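PDB 3OO8: ABC transporter binding protein AcbH from Actinoplanes, which binds beta-D-galactopyranose outside the cell as the solute receptor of an ABC transporter, with an exclusive preference for that sugar. Local coordinates for residues 248-253 and 268-273; 145-150 and 276-281. The protein carries 2 engineered substitutions. All coordinates share one frame; numbering follows the deposited sequence.

Interaction 1: 248-253 and 268-273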
loop_
_atom_site.group_PDB
_atom_site.type_symbol
_atom_site.label_atom_id
_atom_site.label_comp_id
_atom_site.label_asym_id
_atom_site.label_seq_id
_atom_site.Cartn_x
_atom_site.Cartn_y
_atom_site.Cartn_z
ATOM N N ALA A 248 -11.123 -14.286 8.647
ATOM C CA ALA A 248 -12.099 -13.263 8.294
ATOM C C ALA A 248 -12.401 -13.352 6.793
ATOM O O ALA A 248 -13.559 -13.275 6.377
ATOM C CB ALA A 248 -11.582 -11.863 8.664
ATOM N N ALA A 249 -11.364 -13.541 5.983
ATOM C CA ALA A 249 -11.548 -13.669 4.545
ATOM C C ALA A 249 -12.398 -14.904 4.195
ATOM O O ALA A 249 -13.244 -14.840 3.296
ATOM C CB ALA A 249 -10.187 -13.697 3.842
ATOM N N LYS A 250 -12.224 -15.985 4.957
ATOM C CA LYS A 250 -13.027 -17.203 4.731
ATOM C C LYS A 250 -14.477 -16.936 5.114
ATOM O O LYS A 250 -15.393 -17.444 4.464
ATOM C CB LYS A 250 -12.460 -18.416 5.476
ATOM C CG LYS A 250 -11.349 -19.174 4.728
ATOM C CD LYS A 250 -11.764 -19.664 3.309
ATOM C CE LYS A 250 -10.611 -20.385 2.569
ATOM N NZ LYS A 250 -10.697 -20.356 1.043
ATOM N N ALA A 251 -14.705 -16.122 6.145
ATOM C CA ALA A 251 -16.075 -15.757 6.517
ATOM C C ALA A 251 -16.795 -15.029 5.379
ATOM O O ALA A 251 -17.973 -15.298 5.102
ATOM C CB ALA A 251 -16.123 -14.939 7.814
ATOM N N LEU A 252 -16.095 -14.094 4.720
ATOM C CA LEU A 252 -16.656 -13.401 3.570
ATOM C C LEU A 252 -16.920 -14.409 2.439
ATOM O O LEU A 252 -18.021 -14.448 1.875
ATOM C CB LEU A 252 -15.670 -12.320 3.065
ATOM C CG LEU A 252 -16.130 -11.624 1.777
ATOM C CD1 LEU A 252 -17.386 -10.784 2.057
ATOM C CD2 LEU A 252 -14.990 -10.742 1.192
ATOM N N GLU A 253 -15.925 -15.249 2.150
ATOM C CA GLU A 253 -16.020 -16.222 1.073
ATOM C C GLU A 253 -17.179 -17.201 1.285
ATOM O O GLU A 253 -17.864 -17.584 0.325
ATOM C CB GLU A 253 -14.717 -16.990 0.920
ATOM C CG GLU A 253 -14.661 -17.795 -0.355
ATOM C CD GLU A 253 -13.379 -18.584 -0.559
ATOM O OE1 GLU A 253 -12.395 -18.469 0.212
ATOM O OE2 GLU A 253 -13.348 -19.314 -1.554
ATOM N N ALA A 268 -8.442 -11.255 -2.002
ATOM C CA ALA A 268 -8.705 -11.915 -3.285
ATOM C C ALA A 268 -7.810 -13.149 -3.442
ATOM O O ALA A 268 -8.253 -14.186 -3.966
ATOM C CB ALA A 268 -8.504 -10.953 -4.449
ATOM N N ALA A 269 -6.564 -13.041 -2.982
ATOM C CA ALA A 269 -5.621 -14.154 -3.063
ATOM C C ALA A 269 -6.137 -15.341 -2.266
ATOM O O ALA A 269 -5.851 -16.492 -2.614
ATOM C CB ALA A 269 -4.239 -13.740 -2.570
ATOM N N ASN A 270 -6.887 -15.065 -1.206
ATOM C CA ASN A 270 -7.358 -16.134 -0.303
ATOM C C ASN A 270 -8.525 -16.916 -0.872
ATOM O O ASN A 270 -8.784 -18.050 -0.436
ATOM C CB ASN A 270 -7.764 -15.569 1.057
ATOM C CG ASN A 270 -7.708 -16.613 2.170
ATOM O OD1 ASN A 270 -8.741 -17.014 2.721
ATOM N ND2 ASN A 270 -6.507 -17.076 2.478
ATOM N N TYR A 271 -9.252 -16.301 -1.806
ATOM C CA TYR A 271 -10.436 -16.942 -2.393
ATOM C C TYR A 271 -10.024 -18.167 -3.213
ATOM O O TYR A 271 -8.955 -18.204 -3.831
ATOM C CB TYR A 271 -11.212 -15.978 -3.299
ATOM C CG TYR A 271 -12.399 -15.305 -2.650
ATOM C CD1 TYR A 271 -12.299 -14.712 -1.391
ATOM C CD2 TYR A 271 -13.624 -15.269 -3.294
ATOM C CE1 TYR A 271 -13.398 -14.121 -0.784
ATOM C CE2 TYR A 271 -14.724 -14.664 -2.709
ATOM C CZ TYR A 271 -14.606 -14.077 -1.471
ATOM O OH TYR A 271 -15.687 -13.479 -0.885
ATOM N N SER A 272 -10.892 -19.175 -3.213
ATOM C CA SER A 272 -10.700 -20.309 -4.111
ATOM C C SER A 272 -10.917 -19.848 -5.565
ATOM O O SER A 272 -11.637 -18.886 -5.818
ATOM C CB SER A 272 -11.722 -21.386 -3.758
ATOM O OG SER A 272 -12.999 -21.063 -4.292
ATOM N N ALA A 273 -10.308 -20.541 -6.525
ATOM C CA ALA A 273 -10.508 -20.238 -7.941
ATOM C C ALA A 273 -11.987 -20.285 -8.349
ATOM O O ALA A 273 -12.422 -19.491 -9.177
ATOM C CB ALA A 273 -9.651 -21.155 -8.831
HETATM O O HOH W 1 -11.264 -16.287 1.547
#
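Glu-253 lies flat over the ring of Tyr-271: its CG stands 3.7 Å from the ring centroid and 4° off the normal, a CH-pi contact, and the carboxylate plane is tilted only 12° from the ring. The two side chains pass in opposite senses. With CG anti to the backbone N (chi1 -168°) and an extended chain beyond it, Glu-253 carries its carboxylate across the ring to Ser-272. Its OE2 receives the backbone N of Ser-272 at 3.0 Å, nearly straight but from above the carboxylate plane, and is also bonded by Asn-275. OE1 forms a salt bridge with Lys-250 NZ at 2.7 Å, one helical turn back. Water 1 donates both to this OE1 and to Asn-270 OD1, which rests 3.8 Å from Ala-249 CB. Leu-252 CG approaches Tyr-271 OH to 3.3 Å; that hydroxyl finds its polar partner in Asn-147. With an alanine at Glu-253, Lys-250 is likely to lose its carboxylate mate, Ser-272 N its acceptor and the tyrosine ring the CH-pi contact over its centre. Helix 245-253 here packs against the C-terminal end of helix 264-270, the helix of the galactose-binding Gln-266, and the chain leaving it, within the class 2 solute-binding fold.

Interaction 2: 145-150 and 276-281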
loop_
_atom_site.group_PDB
_atom_site.type_symbol
_atom_site.label_atom_id
_atom_site.label_comp_id
_atom_site.label_asym_id
_atom_site.label_seq_id
_atom_site.Cartn_x
_atom_site.Cartn_y
_atom_site.Cartn_z
ATOM N N PHE A 145 -14.180 -5.479 -0.001
ATOM C CA PHE A 145 -14.572 -6.609 -0.862
ATOM C C PHE A 145 -15.934 -7.123 -0.464
ATOM O O PHE A 145 -16.329 -6.948 0.669
ATOM C CB PHE A 145 -13.537 -7.726 -0.710
ATOM C CG PHE A 145 -12.232 -7.369 -1.339
ATOM C CD1 PHE A 145 -11.987 -7.665 -2.683
ATOM C CD2 PHE A 145 -11.241 -6.776 -0.570
ATOM C CE1 PHE A 145 -10.799 -7.295 -3.306
ATOM C CE2 PHE A 145 -10.011 -6.402 -1.172
ATOM C CZ PHE A 145 -9.797 -6.673 -2.538
ATOM N N TYR A 146 -16.643 -7.653 -1.456
ATOM C CA TYR A 146 -17.979 -8.240 -1.226
ATOM C C TYR A 146 -18.238 -9.275 -2.307
ATOM O O TYR A 146 -17.486 -9.408 -3.257
ATOM C CB TYR A 146 -19.043 -7.153 -1.292
ATOM C CG TYR A 146 -19.217 -6.503 -2.644
ATOM C CD1 TYR A 146 -20.238 -6.893 -3.497
ATOM C CD2 TYR A 146 -18.345 -5.498 -3.075
ATOM C CE1 TYR A 146 -20.404 -6.286 -4.735
ATOM C CE2 TYR A 146 -18.497 -4.881 -4.314
ATOM C CZ TYR A 146 -19.542 -5.281 -5.144
ATOM O OH TYR A 146 -19.739 -4.692 -6.372
ATOM N N ASN A 147 -19.302 -10.063 -2.126
ATOM C CA ASN A 147 -19.693 -11.044 -3.145
ATOM C C ASN A 147 -20.845 -10.472 -4.000
ATOM O O ASN A 147 -21.898 -10.085 -3.466
ATOM C CB ASN A 147 -20.217 -12.291 -2.413
ATOM C CG ASN A 147 -19.136 -12.984 -1.622
ATOM O OD1 ASN A 147 -19.245 -13.161 -0.405
ATOM N ND2 ASN A 147 -18.082 -13.358 -2.298
ATOM N N LYS A 148 -20.652 -10.450 -5.315
ATOM C CA LYS A 148 -21.638 -9.846 -6.227
ATOM C C LYS A 148 -22.992 -10.535 -6.144
ATOM O O LYS A 148 -24.035 -9.869 -6.094
ATOM C CB LYS A 148 -21.146 -9.907 -7.661
ATOM C CG LYS A 148 -20.031 -8.901 -7.931
ATOM C CD LYS A 148 -19.480 -9.049 -9.349
ATOM C CE LYS A 148 -18.705 -10.313 -9.518
ATOM N NZ LYS A 148 -17.978 -10.301 -10.831
ATOM N N SER A 149 -22.951 -11.865 -6.138
ATOM C CA SER A 149 -24.191 -12.641 -6.038
ATOM C C SER A 149 -25.033 -12.306 -4.798
ATOM O O SER A 149 -26.280 -12.319 -4.850
ATOM C CB SER A 149 -23.875 -14.139 -6.120
ATOM O OG SER A 149 -23.241 -14.599 -4.934
ATOM N N VAL A 150 -24.369 -12.003 -3.680
ATOM C CA VAL A 150 -25.071 -11.655 -2.450
ATOM C C VAL A 150 -25.717 -10.273 -2.564
ATOM O O VAL A 150 -26.890 -10.077 -2.227
ATOM C CB VAL A 150 -24.130 -11.713 -1.221
ATOM C CG1 VAL A 150 -24.803 -11.166 0.054
ATOM C CG2 VAL A 150 -23.549 -13.110 -1.019
ATOM N N LEU A 276 -13.696 -16.919 -6.848
ATOM C CA LEU A 276 -13.114 -15.641 -7.290
ATOM C C LEU A 276 -13.978 -14.879 -8.288
ATOM O O LEU A 276 -14.055 -13.655 -8.244
ATOM C CB LEU A 276 -11.708 -15.849 -7.825
ATOM C CG LEU A 276 -10.939 -14.592 -8.234
ATOM C CD1 LEU A 276 -10.700 -13.753 -6.973
ATOM C CD2 LEU A 276 -9.625 -14.999 -8.856
ATOM N N PRO A 277 -14.653 -15.586 -9.206
ATOM C CA PRO A 277 -15.532 -14.872 -10.125
ATOM C C PRO A 277 -16.620 -14.021 -9.448
ATOM O O PRO A 277 -17.087 -13.054 -10.038
ATOM C CB PRO A 277 -16.192 -16.019 -10.898
ATOM C CG PRO A 277 -15.113 -17.037 -10.962
ATOM C CD PRO A 277 -14.524 -17.015 -9.573
ATOM N N ASP A 278 -17.023 -14.371 -8.232
ATOM C CA ASP A 278 -18.074 -13.644 -7.529
ATOM C C ASP A 278 -17.512 -12.470 -6.714
ATOM O O ASP A 278 -18.263 -11.680 -6.165
ATOM C CB ASP A 278 -18.817 -14.629 -6.601
ATOM C CG ASP A 278 -20.211 -14.147 -6.165
ATOM O OD1 ASP A 278 -20.877 -13.396 -6.911
ATOM O OD2 ASP A 278 -20.665 -14.556 -5.065
ATOM N N LEU A 279 -16.197 -12.365 -6.629
ATOM C CA LEU A 279 -15.585 -11.326 -5.796
ATOM C C LEU A 279 -15.505 -9.976 -6.525
ATOM O O LEU A 279 -15.123 -9.925 -7.696
ATOM C CB LEU A 279 -14.177 -11.775 -5.389
ATOM C CG LEU A 279 -13.490 -10.864 -4.360
ATOM C CD1 LEU A 279 -14.309 -10.804 -3.089
ATOM C CD2 LEU A 279 -12.113 -11.395 -4.072
ATOM N N ASP A 280 -15.896 -8.899 -5.845
ATOM C CA ASP A 280 -15.744 -7.555 -6.387
ATOM C C ASP A 280 -15.351 -6.665 -5.211
ATOM O O ASP A 280 -15.191 -7.130 -4.059
ATOM C CB ASP A 280 -17.076 -7.089 -7.002
ATOM C CG ASP A 280 -16.917 -6.046 -8.096
ATOM O OD1 ASP A 280 -15.904 -5.327 -8.160
ATOM O OD2 ASP A 280 -17.857 -5.933 -8.924
ATOM N N PHE A 281 -15.168 -5.381 -5.485
ATOM C CA PHE A 281 -14.884 -4.457 -4.386
ATOM C C PHE A 281 -15.369 -3.077 -4.699
ATOM O O PHE A 281 -15.722 -2.769 -5.845
ATOM C CB PHE A 281 -13.388 -4.379 -4.050
ATOM C CG PHE A 281 -12.520 -3.815 -5.161
ATOM C CD1 PHE A 281 -12.326 -2.444 -5.272
ATOM C CD2 PHE A 281 -11.811 -4.672 -6.011
ATOM C CE1 PHE A 281 -11.494 -1.910 -6.258
ATOM C CE2 PHE A 281 -10.972 -4.153 -6.988
ATOM C CZ PHE A 281 -10.809 -2.789 -7.127
HETATM O O HOH W 2 -18.222 -2.485 -7.062
#
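Phe-145 and Phe-281 run alongside each other in the same sense and meet as an offset edge-to-face pair: the edge of Phe-281 is turned toward the face of Phe-145, with centroids 5.7 Å apart and planes at 62°. Phe-281 CB also sits over that face, toward its rim. Leu-279 joins them, its CG 3.9 Å from Phe-145 CD1, while Val-267 and Leu-252 pack on Phe-145 from two neighbouring helices. Tyr-146 and Asp-280 occupy the other face of the sheet, again abreast, their ring and carboxylate planes only 13° apart and Asp-280 CB 3.6 Å from Tyr-146 CZ. Water 2 accepts from the Tyr-146 hydroxyl in the ring plane and donates to Phe-281 O. Residues 145-147 and 279-281 form an antiparallel strand pair in the mixed sheet of the class 2 solute-binding fold; Tyr-146 and Asp-280 are its hydrogen-bonded pair, exchanging both backbone bonds. Where strand 134-147 turns into helix 148-154, Asp-278 takes over. With CG anti to the backbone N (chi1 -161°), its carboxylate faces the first turn of the helix and grips Ser-149 twice, OD1 receiving Ser-149 N at 2.7 Å and OD2 the hydroxyl OG at 2.6 Å, each on the syn side. The nearby helix N-terminus would probably favour the charged carboxylate. Lys-148 passes crosswise to Asp-280, its CD 3.5 Å from Asp-280 OD2, then bends near its end, where NZ donates a hydrogen bond to Pro-277 O, 3.0 Å away.

The centres of the two interactions lie about 10 Å apart, on the same side of the chain's centre, and they touch directly. Both segments of interaction 1 fall between the two segments of interaction 2 in the sequence: strand 134-147 comes first, then helix 245-253, helix 264-270 and finally strand 279-282, with the last two following each other. Leu-279 packs against both Ala-268 and Tyr-271, and Phe-145 against Leu-252 and Val-267, one from each helix. The helices of interaction 1 are seated on the strand pair of interaction 2. Strand 134-147 carries the galactose-binding Trp-142 and helix 264-270 carries Gln-266, so the joined contacts lie beside the sugar site.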